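Local coordinates for DNA repair protein RAD7 (Saccharomyces cerevisiae, PDB 5ZB2) that takes part in global genome nucleotide excision repair of damaged nontranscribed DNA as a component of the global genome repair complex and a partner of Elc1, at residues A[285-288]-A[289-293]. Sequence-based numbering, arbitrary orientation.
Sequences SYFF and SKVEL
Ser289 N reaches back four residues to Ser285 O (3.1 Å) in a nearly straight helical bond, N-H...O 160°, but the next two bonds span only three residues as helix 281-290 gives out in the C-terminal leucine-rich-repeat part of RAD7. Lys290 N lies 3.1 Å from Phe287 O, well above the carbonyl plane, and Val291 N makes a weak bond to Phe288 O. The Ser289 hydroxyl turns back onto the helix: with chi1 at 72°, OG sits between its own N and carbonyl carbon and donates to Tyr286 O at 3.2 Å, again from above the carbonyl plane. That carbonyl thus gains a side-chain donor where the backbone pattern shifts.

Past the turn, the chain folds two aliphatic residues against two phenylalanines. Val291 lays CG2 over the rim of one face of the Phe287 ring, while CG1 meets Phe287 CE1 at 4.0 Å. Phe287 chi1 of 168° puts CG anti to the backbone N, bringing the ring against the valine although its CB points away. Leu293 brings CD1 obliquely to Phe288, 3.6 Å from CD1 of that ring. Phe287 also packs against helix 251-261, Phe288 against helix 309-320, the solenoid's preceding and following helices. Cut back to an alanine, Val291 would lose both methyls, which is likely to open a gap beside the Phe287 ring and leave it less firmly set.

The chemistry is divided: backbone bonds and the Ser289 hydroxyl hold the last turn, while Val291 and Leu293 side chains meet the rings through apolar contacts alone; backbone bonds of Glu292 with Glu264 and Cys266, and of Leu293 with Asn318, also hold the departing chain.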
ATOM      1  N   SER A 285     -18.230 -51.223 -10.086  1.00 33.69           N
ATOM      2  CA  SER A 285     -17.711 -52.550  -9.771  1.00 37.69           C
ATOM      3  C   SER A 285     -16.843 -53.061 -10.911  1.00 36.35           C
ATOM      4  O   SER A 285     -15.732 -53.556 -10.693  1.00 36.65           O
ATOM      5  CB  SER A 285     -18.859 -53.523  -9.499  1.00 40.26           C
ATOM      6  OG  SER A 285     -19.561 -53.172  -8.322  1.00 52.37           O
ATOM      7  N   TYR A 286     -17.338 -52.925 -12.144  1.00 35.29           N
ATOM      8  CA  TYR A 286     -16.580 -53.339 -13.320  1.00 35.28           C
ATOM      9  C   TYR A 286     -15.221 -52.653 -13.363  1.00 38.26           C
ATOM     10  O   TYR A 286     -14.201 -53.290 -13.654  1.00 37.18           O
ATOM     11  CB  TYR A 286     -17.407 -53.023 -14.568  1.00 33.42           C
ATOM     12  CG  TYR A 286     -16.696 -53.095 -15.898  1.00 35.16           C
ATOM     13  CD1 TYR A 286     -16.538 -54.306 -16.561  1.00 33.72           C
ATOM     14  CD2 TYR A 286     -16.229 -51.943 -16.518  1.00 33.42           C
ATOM     15  CE1 TYR A 286     -15.912 -54.373 -17.788  1.00 34.11           C
ATOM     16  CE2 TYR A 286     -15.600 -51.999 -17.746  1.00 35.35           C
ATOM     17  CZ  TYR A 286     -15.446 -53.217 -18.375  1.00 34.12           C
ATOM     18  OH  TYR A 286     -14.822 -53.279 -19.595  1.00 32.93           O
ATOM     19  N   PHE A 287     -15.183 -51.359 -13.038  1.00 36.96           N
ATOM     20  CA  PHE A 287     -13.940 -50.604 -13.129  1.00 36.13           C
ATOM     21  C   PHE A 287     -12.985 -50.965 -11.999  1.00 37.89           C
ATOM     22  O   PHE A 287     -11.781 -51.135 -12.222  1.00 36.97           O
ATOM     23  CB  PHE A 287     -14.246 -49.107 -13.115  1.00 36.87           C
ATOM     24  CG  PHE A 287     -13.040 -48.251 -12.910  1.00 37.13           C
ATOM     25  CD1 PHE A 287     -12.045 -48.190 -13.873  1.00 36.10           C
ATOM     26  CD2 PHE A 287     -12.900 -47.501 -11.755  1.00 35.76           C
ATOM     27  CE1 PHE A 287     -10.928 -47.400 -13.685  1.00 37.55           C
ATOM     28  CE2 PHE A 287     -11.787 -46.703 -11.559  1.00 38.46           C
ATOM     29  CZ  PHE A 287     -10.797 -46.653 -12.523  1.00 38.44           C
ATOM     30  N   PHE A 288     -13.497 -51.067 -10.769  1.00 38.61           N
ATOM     31  CA  PHE A 288     -12.621 -51.308  -9.628  1.00 39.43           C
ATOM     32  C   PHE A 288     -11.976 -52.689  -9.685  1.00 43.44           C
ATOM     33  O   PHE A 288     -10.834 -52.853  -9.238  1.00 45.37           O
ATOM     34  CB  PHE A 288     -13.400 -51.142  -8.320  1.00 40.63           C
ATOM     35  CG  PHE A 288     -13.733 -49.709  -7.976  1.00 40.55           C
ATOM     36  CD1 PHE A 288     -12.848 -48.679  -8.261  1.00 39.81           C
ATOM     37  CD2 PHE A 288     -14.933 -49.398  -7.367  1.00 39.95           C
ATOM     38  CE1 PHE A 288     -13.158 -47.369  -7.942  1.00 40.44           C
ATOM     39  CE2 PHE A 288     -15.248 -48.088  -7.043  1.00 42.40           C
ATOM     40  CZ  PHE A 288     -14.363 -47.075  -7.331  1.00 42.61           C
ATOM     41  N   SER A 289     -12.673 -53.694 -10.219  1.00 42.96           N
ATOM     42  CA  SER A 289     -12.075 -55.020 -10.289  1.00 46.19           C
ATOM     43  C   SER A 289     -10.914 -55.068 -11.273  1.00 47.15           C
ATOM     44  O   SER A 289     -10.061 -55.953 -11.162  1.00 47.43           O
ATOM     45  CB  SER A 289     -13.126 -56.062 -10.671  1.00 46.16           C
ATOM     46  OG  SER A 289     -13.496 -55.938 -12.031  1.00 43.86           O
ATOM     47  N   LYS A 290     -10.852 -54.129 -12.216  1.00 45.32           N
ATOM     48  CA  LYS A 290      -9.785 -54.138 -13.211  1.00 47.09           C
ATOM     49  C   LYS A 290      -8.490 -53.546 -12.667  1.00 47.99           C
ATOM     50  O   LYS A 290      -7.400 -54.006 -13.023  1.00 48.80           O
ATOM     51  CB  LYS A 290     -10.230 -53.367 -14.453  1.00 47.39           C
ATOM     52  CG  LYS A 290      -9.150 -53.229 -15.512  1.00 55.91           C
ATOM     53  CD  LYS A 290      -9.620 -52.375 -16.667  1.00 55.48           C
ATOM     54  CE  LYS A 290      -8.628 -52.396 -17.815  1.00 64.25           C
ATOM     55  NZ  LYS A 290      -7.307 -51.823 -17.433  1.00 66.91           N
ATOM     56  N   VAL A 291      -8.580 -52.531 -11.813  1.00 46.57           N
ATOM     57  CA  VAL A 291      -7.415 -51.758 -11.410  1.00 47.50           C
ATOM     58  C   VAL A 291      -7.080 -52.047  -9.953  1.00 48.84           C
ATOM     59  O   VAL A 291      -7.889 -52.575  -9.187  1.00 49.11           O
ATOM     60  CB  VAL A 291      -7.631 -50.246 -11.631  1.00 45.84           C
ATOM     61  CG1 VAL A 291      -7.964 -49.971 -13.089  1.00 44.34           C
ATOM     62  CG2 VAL A 291      -8.730 -49.712 -10.714  1.00 44.32           C
ATOM     63  N   GLU A 292      -5.856 -51.688  -9.577  1.00 50.86           N
ATOM     64  CA  GLU A 292      -5.377 -51.797  -8.206  1.00 55.69           C
ATOM     65  C   GLU A 292      -5.212 -50.394  -7.642  1.00 53.69           C
ATOM     66  O   GLU A 292      -4.440 -49.591  -8.180  1.00 50.58           O
ATOM     67  CB  GLU A 292      -4.057 -52.565  -8.142  1.00 63.56           C
ATOM     68  CG  GLU A 292      -4.159 -54.004  -8.611  1.00 72.57           C
ATOM     69  CD  GLU A 292      -2.844 -54.751  -8.494  1.00 91.46           C
ATOM     70  OE1 GLU A 292      -1.827 -54.117  -8.144  1.00 89.23           O
ATOM     71  OE2 GLU A 292      -2.829 -55.974  -8.752  1.00109.97           O
ATOM     72  N   LEU A 293      -5.936 -50.101  -6.565  1.00 54.66           N
ATOM     73  CA  LEU A 293      -5.931 -48.769  -5.972  1.00 53.40           C
ATOM     74  C   LEU A 293      -5.159 -48.758  -4.659  1.00 55.19           C
ATOM     75  O   LEU A 293      -5.694 -48.356  -3.620  1.00 54.43           O
ATOM     76  CB  LEU A 293      -7.368 -48.299  -5.754  1.00 51.14           C
ATOM     77  CG  LEU A 293      -8.192 -48.211  -7.039  1.00 49.50           C
ATOM     78  CD1 LEU A 293      -9.677 -48.144  -6.735  1.00 50.00           C
ATOM     79  CD2 LEU A 293      -7.755 -47.000  -7.843  1.00 49.48           C
TER